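Local coordinates for protein hydrolase, haloacid dehalogenase-like family (Chlorobaculum tepidum, PDB 2HCF) that binds magnesium and probably works as a hydrolase, in the manner of the haloacid dehalogenase-like family to which it belongs, at residues A[7-12]-A[135-140]; A[13-18]-A[96-101]; A[114-119]-A[150-155]; A[173-178]-A[184-189]. One frame throughout, in Å; residues are numbered along the deposited sequence.

Contact 1: residues A[7-12]-A[135-140]; sequences VLFDID and HYFPFG. With MG (magnesium ion), chain B.
Phe9 and Phe137 meet at about a right angle, and Leu8 meets Phe139 in the same crossed manner. Both meetings are apolar. In the first, CD2 of Phe9 comes in at the edge of the Phe137 ring, near its plane, 3.9 Å from Phe137 CE1. Phe9 CB adds a second, looser touch on the same Phe137 CE1, at 4.2 Å. In the second, the branch CD2 of Leu8 reaches Phe139 CZ at 4.0 Å. Phe139 makes this possible by setting CG between its backbone N and carbonyl carbon (chi1 81°), which carries the ring back toward the strand.

The polar work lies further along 7-12, in the DxD signature of the HAD family. Asp10 OD2 binds magnesium at 2.0 Å, and the backbone carbonyl Asp12 O does so at 2.1 Å. Three waters and Asp178 complete six ligands. The other carboxylate oxygen, Asp10 OD1, accepts a hydrogen bond from water 1 and pairs with Arg149, so both oxygens are tied and the group is unlikely to turn. The Asp12 carboxylate is held by Lys127 and Asn119.

Strand 111-116 lies between strands 5-9 and 140-141 in the parallel sheet, and the two apolar meetings sit on its opposite sides: Leu8 and Phe139 under helix 152-164, Phe137 against helix 98-106.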
loop_
_atom_site.group_PDB
_atom_site.type_symbol
_atom_site.label_atom_id
_atom_site.label_comp_id
_atom_site.label_asym_id
_atom_site.label_seq_id
_atom_site.Cartn_x
_atom_site.Cartn_y
_atom_site.Cartn_z
ATOM N N VAL A 7 5.670 -9.458 8.142
ATOM C CA VAL A 7 4.318 -9.033 7.898
ATOM C C VAL A 7 4.286 -7.686 7.145
ATOM O O VAL A 7 4.702 -6.650 7.672
ATOM C CB VAL A 7 3.537 -8.903 9.228
ATOM C CG1 VAL A 7 2.063 -8.694 8.938
ATOM C CG2 VAL A 7 3.735 -10.145 10.087
ATOM N N LEU A 8 3.711 -7.722 5.952
ATOM C CA LEU A 8 3.706 -6.588 5.035
ATOM C C LEU A 8 2.270 -6.099 4.822
ATOM O O LEU A 8 1.386 -6.858 4.441
ATOM C CB LEU A 8 4.365 -6.996 3.711
ATOM C CG LEU A 8 5.815 -7.484 3.778
ATOM C CD1 LEU A 8 6.228 -8.031 2.429
ATOM C CD2 LEU A 8 6.763 -6.388 4.224
ATOM N N PHE A 9 2.061 -4.816 5.068
ATOM C CA PHE A 9 0.752 -4.166 5.035
ATOM C C PHE A 9 0.680 -3.154 3.903
ATOM O O PHE A 9 1.597 -2.294 3.731
ATOM C CB PHE A 9 0.532 -3.354 6.313
ATOM C CG PHE A 9 0.038 -4.157 7.504
ATOM C CD1 PHE A 9 -1.327 -4.345 7.706
ATOM C CD2 PHE A 9 0.925 -4.634 8.475
ATOM C CE1 PHE A 9 -1.790 -5.046 8.811
ATOM C CE2 PHE A 9 0.472 -5.332 9.566
ATOM C CZ PHE A 9 -0.895 -5.538 9.733
ATOM N N ASP A 10 -0.405 -3.263 3.145
ATOM C CA ASP A 10 -0.942 -2.185 2.302
ATOM C C ASP A 10 -1.472 -1.031 3.158
ATOM O O ASP A 10 -1.782 -1.247 4.303
ATOM C CB ASP A 10 -2.074 -2.788 1.485
ATOM C CG ASP A 10 -2.721 -1.784 0.552
ATOM O OD1 ASP A 10 -1.981 -1.289 -0.322
ATOM O OD2 ASP A 10 -3.953 -1.537 0.686
ATOM N N ILE A 11 -1.538 0.191 2.617
ATOM C CA ILE A 11 -2.055 1.361 3.334
ATOM C C ILE A 11 -3.561 1.609 3.040
ATOM O O ILE A 11 -4.425 1.333 3.902
ATOM C CB ILE A 11 -1.196 2.602 3.028
ATOM C CG1 ILE A 11 0.280 2.309 3.380
ATOM C CG2 ILE A 11 -1.725 3.829 3.770
ATOM C CD1 ILE A 11 1.210 3.478 3.193
ATOM N N ASP A 12 -3.888 2.073 1.827
ATOM C CA ASP A 12 -5.238 2.571 1.527
ATOM C C ASP A 12 -6.243 1.441 1.445
ATOM O O ASP A 12 -5.999 0.433 0.743
ATOM C CB ASP A 12 -5.260 3.395 0.241
ATOM C CG ASP A 12 -4.328 4.627 0.333
ATOM O OD1 ASP A 12 -3.111 4.432 0.236
ATOM O OD2 ASP A 12 -4.813 5.749 0.534
ATOM N N HIS A 135 5.395 5.266 12.677
ATOM C CA HIS A 135 6.488 4.788 13.536
ATOM C C HIS A 135 6.565 3.233 13.613
ATOM O O HIS A 135 7.642 2.656 13.857
ATOM C CB HIS A 135 6.373 5.453 14.924
ATOM C CG HIS A 135 5.170 5.016 15.696
ATOM N ND1 HIS A 135 5.162 3.870 16.458
ATOM C CD2 HIS A 135 3.916 5.530 15.771
ATOM C CE1 HIS A 135 3.958 3.696 16.975
ATOM N NE2 HIS A 135 3.178 4.679 16.555
ATOM N N TYR A 136 5.462 2.549 13.335
ATOM C CA TYR A 136 5.455 1.091 13.345
ATOM C C TYR A 136 6.246 0.439 12.189
ATOM O O TYR A 136 6.559 -0.752 12.243
ATOM C CB TYR A 136 4.020 0.554 13.251
ATOM C CG TYR A 136 3.155 0.853 14.427
ATOM C CD1 TYR A 136 3.339 0.193 15.645
ATOM C CD2 TYR A 136 2.140 1.807 14.339
ATOM C CE1 TYR A 136 2.535 0.493 16.734
ATOM C CE2 TYR A 136 1.337 2.094 15.414
ATOM C CZ TYR A 136 1.528 1.443 16.597
ATOM O OH TYR A 136 0.718 1.777 17.657
ATOM N N PHE A 137 6.530 1.184 11.135
ATOM C CA PHE A 137 7.021 0.586 9.892
ATOM C C PHE A 137 8.462 1.027 9.534
ATOM O O PHE A 137 8.672 2.091 8.949
ATOM C CB PHE A 137 6.073 0.933 8.766
ATOM C CG PHE A 137 4.681 0.423 8.980
ATOM C CD1 PHE A 137 4.378 -0.911 8.746
ATOM C CD2 PHE A 137 3.675 1.276 9.418
ATOM C CE1 PHE A 137 3.095 -1.387 8.941
ATOM C CE2 PHE A 137 2.388 0.817 9.621
ATOM C CZ PHE A 137 2.089 -0.528 9.366
ATOM N N PRO A 138 9.461 0.197 9.877
ATOM C CA PRO A 138 10.850 0.567 9.665
ATOM C C PRO A 138 11.328 0.531 8.208
ATOM O O PRO A 138 12.387 1.063 7.919
ATOM C CB PRO A 138 11.602 -0.464 10.534
ATOM C CG PRO A 138 10.746 -1.659 10.486
ATOM C CD PRO A 138 9.335 -1.150 10.453
ATOM N N PHE A 139 10.578 -0.111 7.297
ATOM C CA PHE A 139 10.987 -0.198 5.904
ATOM C C PHE A 139 9.779 -0.556 5.076
ATOM O O PHE A 139 8.714 -0.844 5.635
ATOM C CB PHE A 139 12.074 -1.287 5.709
ATOM C CG PHE A 139 11.523 -2.677 5.616
ATOM C CD1 PHE A 139 10.956 -3.272 6.707
ATOM C CD2 PHE A 139 11.513 -3.365 4.413
ATOM C CE1 PHE A 139 10.408 -4.532 6.629
ATOM C CE2 PHE A 139 10.959 -4.628 4.333
ATOM C CZ PHE A 139 10.420 -5.208 5.420
ATOM N N GLY A 140 9.925 -0.614 3.747
ATOM C CA GLY A 140 8.859 -1.158 2.915
ATOM C C GLY A 140 9.263 -1.242 1.456
ATOM O O GLY A 140 10.435 -1.010 1.133
HETATM MG MG MG B . -5.316 -0.970 -0.718
HETATM O O HOH W 1 -4.067 0.467 -1.660
HETATM O O HOH W 2 -7.077 -0.181 -1.865
HETATM O O HOH W 3 -4.412 -2.266 -2.055
#

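Contact 2: residues A[13-18]-A[96-101]; sequences GTLLKV and EGVREL
Leu15 and Val98 bring together two parts of a HAD core: the turn after the DxD strand, which leads into strand 16-18, and the start of helix 98-106. The turn, and strand 16-18 paired antiparallel with strand 92-94, are consistent with the squiggle and flap of this fold.

In the first shell, Val98 does the touching on the helix side. Its CG2 sits 3.5 Å from the carbonyl Leu15 O and also touches Thr14 O at 3.9 Å. The other methyl, Val98 CG1, meets Leu15 CD2 at 3.9 Å, the side chains crossing at about a right angle. With CG1 anti to the backbone N (chi1 162°), CG2 faces both carbonyls while CG1 still borders Leu15 O. Were this valine cut back to an alanine, a gap would probably open beside Leu15 CD2 and both carbonyls would lose apolar cover.

Beyond this shell, Phe9 and Leu128 of helix 121-129 pack on Leu15, whose backbone bonds Leu95, just after strand 92-94. Thr14 OG1 points to the metal site, where it hydrogen-bonds Asp10. Gly97, with positive phi, occupies the N-cap position of the helix. The turn itself is closed by Gly13 N donating to Leu16 O at 2.8 Å.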
loop_
_atom_site.group_PDB
_atom_site.type_symbol
_atom_site.label_atom_id
_atom_site.label_comp_id
_atom_site.label_asym_id
_atom_site.label_seq_id
_atom_site.Cartn_x
_atom_site.Cartn_y
_atom_site.Cartn_z
ATOM N N GLY A 13 -7.321 1.589 2.215
ATOM C CA GLY A 13 -8.377 0.556 2.315
ATOM C C GLY A 13 -8.037 -0.654 3.187
ATOM O O GLY A 13 -8.824 -1.607 3.231
ATOM N N THR A 14 -6.868 -0.613 3.852
ATOM C CA THR A 14 -6.368 -1.640 4.747
ATOM C C THR A 14 -6.053 -1.060 6.127
ATOM O O THR A 14 -6.591 -1.513 7.145
ATOM C CB THR A 14 -5.105 -2.290 4.171
ATOM O OG1 THR A 14 -5.392 -2.864 2.879
ATOM C CG2 THR A 14 -4.573 -3.383 5.078
ATOM N N LEU A 15 -5.184 -0.062 6.160
ATOM C CA LEU A 15 -4.914 0.649 7.438
ATOM C C LEU A 15 -5.749 1.900 7.610
ATOM O O LEU A 15 -6.119 2.268 8.719
ATOM C CB LEU A 15 -3.444 1.028 7.516
ATOM C CG LEU A 15 -2.428 -0.117 7.417
ATOM C CD1 LEU A 15 -0.998 0.469 7.367
ATOM C CD2 LEU A 15 -2.587 -1.039 8.610
ATOM N N LEU A 16 -5.986 2.597 6.517
ATOM C CA LEU A 16 -6.674 3.874 6.575
ATOM C C LEU A 16 -7.293 4.186 5.232
ATOM O O LEU A 16 -7.055 3.458 4.239
ATOM C CB LEU A 16 -5.705 4.983 6.998
ATOM C CG LEU A 16 -4.423 5.202 6.141
ATOM C CD1 LEU A 16 -4.683 6.015 4.866
ATOM C CD2 LEU A 16 -3.375 5.948 7.006
ATOM N N LYS A 17 -8.109 5.244 5.239
ATOM C CA LYS A 17 -8.660 5.867 4.039
ATOM C C LYS A 17 -8.430 7.347 4.076
ATOM O O LYS A 17 -8.294 7.940 5.154
ATOM C CB LYS A 17 -10.154 5.620 3.910
ATOM C CG LYS A 17 -10.450 4.161 3.601
ATOM C CD LYS A 17 -11.914 3.896 3.453
ATOM C CE LYS A 17 -12.118 2.396 3.191
ATOM N NZ LYS A 17 -13.547 2.006 3.072
ATOM N N VAL A 18 -8.366 7.924 2.872
ATOM C CA VAL A 18 -8.152 9.348 2.698
ATOM C C VAL A 18 -9.343 9.963 2.018
ATOM O O VAL A 18 -9.979 9.336 1.185
ATOM C CB VAL A 18 -6.912 9.653 1.839
ATOM C CG1 VAL A 18 -6.546 11.170 1.959
ATOM C CG2 VAL A 18 -5.732 8.808 2.306
ATOM N N GLU A 96 -10.998 0.136 11.368
ATOM C CA GLU A 96 -11.360 -0.459 12.664
ATOM C C GLU A 96 -10.253 -1.373 13.171
ATOM O O GLU A 96 -9.802 -2.248 12.441
ATOM C CB GLU A 96 -12.691 -1.242 12.577
ATOM C CG GLU A 96 -13.108 -1.828 13.940
ATOM C CD GLU A 96 -14.516 -2.415 13.958
ATOM O OE1 GLU A 96 -15.084 -2.673 12.878
ATOM O OE2 GLU A 96 -15.037 -2.630 15.078
ATOM N N GLY A 97 -9.771 -1.140 14.383
ATOM C CA GLY A 97 -8.821 -2.070 15.028
ATOM C C GLY A 97 -7.354 -1.957 14.634
ATOM O O GLY A 97 -6.504 -2.709 15.121
ATOM N N VAL A 98 -7.046 -1.003 13.761
ATOM C CA VAL A 98 -5.709 -0.903 13.171
ATOM C C VAL A 98 -4.613 -0.580 14.203
ATOM O O VAL A 98 -3.581 -1.244 14.238
ATOM C CB VAL A 98 -5.719 0.123 12.034
ATOM C CG1 VAL A 98 -4.285 0.590 11.668
ATOM C CG2 VAL A 98 -6.466 -0.454 10.858
ATOM N N ARG A 99 -4.839 0.421 15.056
ATOM C CA ARG A 99 -3.792 0.805 16.012
ATOM C C ARG A 99 -3.529 -0.341 17.004
ATOM O O ARG A 99 -2.390 -0.661 17.306
ATOM C CB ARG A 99 -4.111 2.110 16.745
ATOM C CG ARG A 99 -2.873 2.675 17.503
ATOM C CD ARG A 99 -3.140 3.902 18.358
ATOM N NE ARG A 99 -3.882 4.944 17.644
ATOM C CZ ARG A 99 -3.337 5.881 16.863
ATOM N NH1 ARG A 99 -2.014 5.966 16.679
ATOM N NH2 ARG A 99 -4.130 6.754 16.265
ATOM N N GLU A 100 -4.613 -0.976 17.460
ATOM C CA GLU A 100 -4.557 -2.121 18.359
ATOM C C GLU A 100 -3.757 -3.272 17.741
ATOM O O GLU A 100 -2.950 -3.894 18.413
ATOM C CB GLU A 100 -5.970 -2.605 18.697
ATOM C CG GLU A 100 -6.839 -1.593 19.468
ATOM C CD GLU A 100 -7.470 -0.484 18.597
ATOM O OE1 GLU A 100 -7.336 -0.480 17.339
ATOM O OE2 GLU A 100 -8.104 0.412 19.199
ATOM N N LEU A 101 -3.961 -3.505 16.453
ATOM C CA LEU A 101 -3.314 -4.611 15.766
ATOM C C LEU A 101 -1.814 -4.336 15.601
ATOM O O LEU A 101 -0.973 -5.217 15.784
ATOM C CB LEU A 101 -3.956 -4.824 14.389
ATOM C CG LEU A 101 -3.350 -5.919 13.503
ATOM C CD1 LEU A 101 -3.361 -7.275 14.200
ATOM C CD2 LEU A 101 -4.054 -6.005 12.148
#

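Contact 3: residues A[114-119]-A[150-155]; sequences GLLTGN and NELPHI
Over one face of the Pro153 ring lies the methyl CD1 of Leu116, 3.8 Å from Pro153 CA and 4.3 Å from Pro153 CG. The flat amide of Asn119 instead faces the active-site side, its ND2 hydrogen-bonded to Asp12 and its OD1 to Lys127. Between these two groups runs the end of strand 111-116, the strand between 5-9 and 140-141 in the Rossmann-like HAD sheet, with helix 152-164 packed across it.

Leu116 is shared between two successive residues of the helix. While CD1 rests on the proline, the other branch, Leu116 CD2, touches Leu152 CD1 at 3.7 Å and lies equally near Leu152 CB. A first torsion of -163°, which places CG opposite the backbone N, extends the leucine from the strand, and its two methyls divide between Leu152 and Pro153. Replacing it with an alanine would probably leave the Pro153 ring and Leu152 without this apolar partner from the strand and open a gap between strand and helix. Cys185 of helix 180-187 also packs on this leucine.

Leu152 CD1 goes on to touch the carbonyl Thr117 O at 3.5 Å, and Ala141 in the edge strand packs on the same leucine. The helix thus binds the strand end just where the chain turns toward the metal site. As in relatives, a threonine stands at this strand end. Here it makes an ST turn: Asn119 N donates to Thr117 OG1 at 3.0 Å, nearly straight at 164°.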
loop_
_atom_site.group_PDB
_atom_site.type_symbol
_atom_site.label_atom_id
_atom_site.label_comp_id
_atom_site.label_asym_id
_atom_site.label_seq_id
_atom_site.Cartn_x
_atom_site.Cartn_y
_atom_site.Cartn_z
ATOM N N GLY A 114 6.590 -4.368 7.853
ATOM C CA GLY A 114 6.921 -3.497 6.732
ATOM C C GLY A 114 5.696 -3.097 5.897
ATOM O O GLY A 114 4.597 -3.652 6.052
ATOM N N LEU A 115 5.897 -2.130 5.003
ATOM C CA LEU A 115 4.855 -1.650 4.137
ATOM C C LEU A 115 5.088 -2.235 2.780
ATOM O O LEU A 115 6.234 -2.352 2.371
ATOM C CB LEU A 115 4.937 -0.153 4.021
ATOM C CG LEU A 115 4.620 0.559 5.346
ATOM C CD1 LEU A 115 5.052 1.963 5.246
ATOM C CD2 LEU A 115 3.107 0.499 5.644
ATOM N N LEU A 116 4.014 -2.586 2.086
ATOM C CA LEU A 116 4.046 -2.944 0.681
ATOM C C LEU A 116 2.839 -2.250 0.070
ATOM O O LEU A 116 1.692 -2.690 0.308
ATOM C CB LEU A 116 3.937 -4.460 0.479
ATOM C CG LEU A 116 4.374 -4.941 -0.901
ATOM C CD1 LEU A 116 4.708 -6.407 -0.887
ATOM C CD2 LEU A 116 3.319 -4.679 -1.969
ATOM N N THR A 117 3.098 -1.142 -0.648
ATOM C CA THR A 117 2.051 -0.202 -1.001
ATOM C C THR A 117 2.175 0.426 -2.375
ATOM O O THR A 117 3.278 0.523 -2.923
ATOM C CB THR A 117 1.986 0.888 0.092
ATOM O OG1 THR A 117 1.060 1.901 -0.277
ATOM C CG2 THR A 117 3.354 1.457 0.364
ATOM N N GLY A 118 1.028 0.843 -2.929
ATOM C CA GLY A 118 0.984 1.561 -4.216
ATOM C C GLY A 118 1.343 3.030 -4.064
ATOM O O GLY A 118 1.539 3.736 -5.055
ATOM N N ASN A 119 1.390 3.528 -2.829
ATOM C CA ASN A 119 1.839 4.894 -2.584
ATOM C C ASN A 119 3.350 5.072 -2.855
ATOM O O ASN A 119 4.155 4.175 -2.562
ATOM C CB ASN A 119 1.582 5.293 -1.114
ATOM C CG ASN A 119 0.108 5.489 -0.782
ATOM O OD1 ASN A 119 -0.444 6.577 -1.021
ATOM N ND2 ASN A 119 -0.514 4.475 -0.141
ATOM N N ASN A 150 3.600 -6.432 -8.672
ATOM C CA ASN A 150 4.192 -7.781 -8.588
ATOM C C ASN A 150 5.706 -7.854 -8.502
ATOM O O ASN A 150 6.240 -8.927 -8.214
ATOM C CB ASN A 150 3.695 -8.636 -9.745
ATOM C CG ASN A 150 2.214 -8.931 -9.637
ATOM O OD1 ASN A 150 1.613 -8.799 -8.562
ATOM N ND2 ASN A 150 1.616 -9.329 -10.749
ATOM N N GLU A 151 6.387 -6.730 -8.725
ATOM C CA GLU A 151 7.820 -6.603 -8.428
ATOM C C GLU A 151 8.099 -6.326 -6.940
ATOM O O GLU A 151 9.164 -6.687 -6.432
ATOM C CB GLU A 151 8.431 -5.487 -9.281
ATOM C CG GLU A 151 8.328 -5.764 -10.788
ATOM C CD GLU A 151 8.908 -4.646 -11.647
ATOM O OE1 GLU A 151 9.901 -3.982 -11.217
ATOM O OE2 GLU A 151 8.358 -4.431 -12.766
ATOM N N LEU A 152 7.138 -5.717 -6.242
ATOM C CA LEU A 152 7.336 -5.271 -4.849
ATOM C C LEU A 152 7.653 -6.331 -3.767
ATOM O O LEU A 152 8.484 -6.077 -2.901
ATOM C CB LEU A 152 6.143 -4.433 -4.400
ATOM C CG LEU A 152 5.893 -3.061 -5.048
ATOM C CD1 LEU A 152 5.072 -2.180 -4.114
ATOM C CD2 LEU A 152 7.161 -2.366 -5.480
ATOM N N PRO A 153 6.993 -7.505 -3.790
ATOM C CA PRO A 153 7.264 -8.524 -2.771
ATOM C C PRO A 153 8.735 -8.947 -2.767
ATOM O O PRO A 153 9.314 -9.133 -1.731
ATOM C CB PRO A 153 6.398 -9.709 -3.215
ATOM C CG PRO A 153 5.402 -9.142 -4.089
ATOM C CD PRO A 153 5.997 -7.970 -4.762
ATOM N N HIS A 154 9.308 -9.118 -3.949
ATOM C CA HIS A 154 10.706 -9.495 -4.071
ATOM C C HIS A 154 11.599 -8.459 -3.445
ATOM O O HIS A 154 12.452 -8.786 -2.645
ATOM C CB HIS A 154 11.073 -9.678 -5.520
ATOM C CG HIS A 154 10.255 -10.703 -6.223
ATOM N ND1 HIS A 154 10.385 -12.053 -5.983
ATOM C CD2 HIS A 154 9.301 -10.577 -7.178
ATOM C CE1 HIS A 154 9.552 -12.718 -6.761
ATOM N NE2 HIS A 154 8.892 -11.848 -7.510
ATOM N N ILE A 155 11.349 -7.204 -3.781
ATOM C CA ILE A 155 12.099 -6.074 -3.253
ATOM C C ILE A 155 11.993 -5.979 -1.725
ATOM O O ILE A 155 13.000 -5.836 -1.040
ATOM C CB ILE A 155 11.618 -4.745 -3.912
ATOM C CG1 ILE A 155 12.040 -4.704 -5.377
ATOM C CG2 ILE A 155 12.101 -3.483 -3.104
ATOM C CD1 ILE A 155 11.470 -3.529 -6.156
#

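Contact 4: residues A[173-178]-A[184-189]; sequences IVIIGD and RCAREL. With MG (magnesium ion), chain B.
Asp178 OD1, at the end of the first strand of a beta-alpha-beta unit, the strand whose Ile175 rests on Ala186, is bound to magnesium at 2.1 Å and takes a weak hydrogen bond with Thr14. The second oxygen, Asp178 OD2, accepts a 2.7 Å bond from water 2, itself a ligand of the metal. Metal and water each hold one oxygen of the carboxylate, which is likely to restrict its rotation.

Behind this polar end, strand 173-177 packs against helix 180-187, and strand 192-196 completes the unit. The interface is apolar and built on small and branched side chains. Ala186 lets the helix come close: its CB lies 4.0 Å from Ile175 CB, and Ile175 CD1 comes within 3.8 Å of Ala186 CA. Two residues earlier on the strand, Ile173 CD1 meets Leu189 CD1 at 4.0 Å, the side chains crossing at about a right angle. Leu189 is further enclosed by Pro153 and Leu157 of helix 152-164, and Ile175 is backed by Leu8 of the adjoining strand. On the side nearer the metal, the packing ends in a looser touch, Ile175 CG2 to Cys185 SG at 4.4 Å.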
loop_
_atom_site.group_PDB
_atom_site.type_symbol
_atom_site.label_atom_id
_atom_site.label_comp_id
_atom_site.label_asym_id
_atom_site.label_seq_id
_atom_site.Cartn_x
_atom_site.Cartn_y
_atom_site.Cartn_z
ATOM N N ILE A 173 5.991 -15.488 5.542
ATOM C CA ILE A 173 5.741 -14.187 4.941
ATOM C C ILE A 173 4.234 -13.970 4.803
ATOM O O ILE A 173 3.529 -14.799 4.240
ATOM C CB ILE A 173 6.384 -14.052 3.546
ATOM C CG1 ILE A 173 7.887 -14.395 3.606
ATOM C CG2 ILE A 173 6.142 -12.610 2.992
ATOM C CD1 ILE A 173 8.496 -14.709 2.229
ATOM N N VAL A 174 3.766 -12.845 5.327
ATOM C CA VAL A 174 2.339 -12.516 5.335
ATOM C C VAL A 174 2.140 -11.162 4.654
ATOM O O VAL A 174 2.752 -10.149 5.039
ATOM C CB VAL A 174 1.780 -12.490 6.783
ATOM C CG1 VAL A 174 0.309 -12.125 6.796
ATOM C CG2 VAL A 174 1.995 -13.830 7.451
ATOM N N ILE A 175 1.301 -11.168 3.624
ATOM C CA ILE A 175 1.006 -9.975 2.877
ATOM C C ILE A 175 -0.460 -9.613 3.016
ATOM O O ILE A 175 -1.336 -10.405 2.682
ATOM C CB ILE A 175 1.415 -10.149 1.430
ATOM C CG1 ILE A 175 2.934 -9.998 1.342
ATOM C CG2 ILE A 175 0.772 -9.120 0.535
ATOM C CD1 ILE A 175 3.550 -10.594 0.112
ATOM N N ILE A 176 -0.710 -8.403 3.513
ATOM C CA ILE A 176 -2.057 -7.982 3.897
ATOM C C ILE A 176 -2.546 -6.794 3.057
ATOM O O ILE A 176 -1.863 -5.748 2.970
ATOM C CB ILE A 176 -2.102 -7.616 5.401
ATOM C CG1 ILE A 176 -1.689 -8.824 6.246
ATOM C CG2 ILE A 176 -3.487 -7.115 5.811
ATOM C CD1 ILE A 176 -1.221 -8.477 7.661
ATOM N N GLY A 177 -3.756 -6.940 2.509
ATOM C CA GLY A 177 -4.434 -5.869 1.781
ATOM C C GLY A 177 -5.901 -6.105 1.466
ATOM O O GLY A 177 -6.475 -7.108 1.865
ATOM N N ASP A 178 -6.481 -5.187 0.689
ATOM C CA ASP A 178 -7.929 -5.087 0.467
ATOM C C ASP A 178 -8.425 -5.311 -0.965
ATOM O O ASP A 178 -9.624 -5.144 -1.205
ATOM C CB ASP A 178 -8.417 -3.717 0.951
ATOM C CG ASP A 178 -7.922 -2.560 0.050
ATOM O OD1 ASP A 178 -6.679 -2.420 -0.052
ATOM O OD2 ASP A 178 -8.775 -1.804 -0.523
ATOM N N ARG A 184 -2.788 -11.009 -5.288
ATOM C CA ARG A 184 -2.057 -11.516 -6.448
ATOM C C ARG A 184 -0.563 -11.318 -6.232
ATOM O O ARG A 184 0.239 -12.166 -6.541
ATOM C CB ARG A 184 -2.497 -10.783 -7.714
ATOM C CG ARG A 184 -1.536 -10.966 -8.899
ATOM C CD ARG A 184 -2.130 -10.538 -10.226
ATOM N NE ARG A 184 -3.567 -10.773 -10.244
ATOM C CZ ARG A 184 -4.498 -9.820 -10.243
ATOM N NH1 ARG A 184 -4.183 -8.516 -10.297
ATOM N NH2 ARG A 184 -5.761 -10.187 -10.207
ATOM N N CYS A 185 -0.182 -10.187 -5.659
ATOM C CA CYS A 185 1.277 -9.952 -5.513
ATOM C C CYS A 185 1.916 -10.924 -4.493
ATOM O O CYS A 185 3.091 -11.266 -4.610
ATOM C CB CYS A 185 1.600 -8.489 -5.263
ATOM S SG CYS A 185 1.418 -7.968 -3.613
ATOM N N ALA A 186 1.119 -11.421 -3.548
ATOM C CA ALA A 186 1.586 -12.407 -2.575
ATOM C C ALA A 186 1.999 -13.721 -3.227
ATOM O O ALA A 186 2.887 -14.419 -2.740
ATOM C CB ALA A 186 0.526 -12.659 -1.534
ATOM N N ARG A 187 1.362 -14.064 -4.337
ATOM C CA ARG A 187 1.668 -15.303 -5.033
ATOM C C ARG A 187 3.111 -15.313 -5.556
ATOM O O ARG A 187 3.699 -16.380 -5.735
ATOM C CB ARG A 187 0.710 -15.523 -6.210
ATOM C CG ARG A 187 -0.799 -15.501 -5.855
ATOM C CD ARG A 187 -1.671 -15.757 -7.105
ATOM N NE ARG A 187 -3.090 -15.446 -6.845
ATOM C CZ ARG A 187 -3.946 -14.906 -7.724
ATOM N NH1 ARG A 187 -3.588 -14.599 -8.980
ATOM N NH2 ARG A 187 -5.197 -14.695 -7.342
ATOM N N GLU A 188 3.686 -14.127 -5.769
ATOM C CA GLU A 188 5.087 -13.997 -6.191
ATOM C C GLU A 188 6.062 -14.736 -5.282
ATOM O O GLU A 188 7.054 -15.270 -5.760
ATOM C CB GLU A 188 5.486 -12.529 -6.260
ATOM C CG GLU A 188 4.792 -11.794 -7.380
ATOM C CD GLU A 188 5.250 -12.285 -8.743
ATOM O OE1 GLU A 188 6.476 -12.424 -8.959
ATOM O OE2 GLU A 188 4.393 -12.538 -9.613
ATOM N N LEU A 189 5.765 -14.780 -3.987
ATOM C CA LEU A 189 6.659 -15.419 -3.031
ATOM C C LEU A 189 6.070 -16.685 -2.441
ATOM O O LEU A 189 6.639 -17.229 -1.486
ATOM C CB LEU A 189 6.918 -14.455 -1.892
ATOM C CG LEU A 189 7.518 -13.085 -2.214
ATOM C CD1 LEU A 189 7.675 -12.363 -0.892
ATOM C CD2 LEU A 189 8.850 -13.200 -2.949
HETATM MG MG MG B . -5.316 -0.970 -0.718
HETATM O O HOH W 2 -7.077 -0.181 -1.865
HETATM O O HOH W 1 -4.067 0.467 -1.660
HETATM O O HOH W 3 -4.412 -2.266 -2.055
#

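How the contacts relate
From the N terminus, strand 5-9 enters first, and contact 1 closes a long loop from it to residues 135-140. Contact 2 is nested within that loop: it brings the chain back at 96-101, after the helices 21-34, 50-59 and 65-86, to the turn that follows the strand. Contact 3 crosses contact 1, since 114-119 falls inside the loop and 150-155 beyond it. Contact 4 is a short local closure, in series after the others. Strands 5-9, 111-116 and 173-177 are neighbours in one sheet, so contacts 1, 3 and 4 share it. Magnesium joins contacts 1 and 4, and His154 hydrogen-bonds Glu188 between contacts 3 and 4.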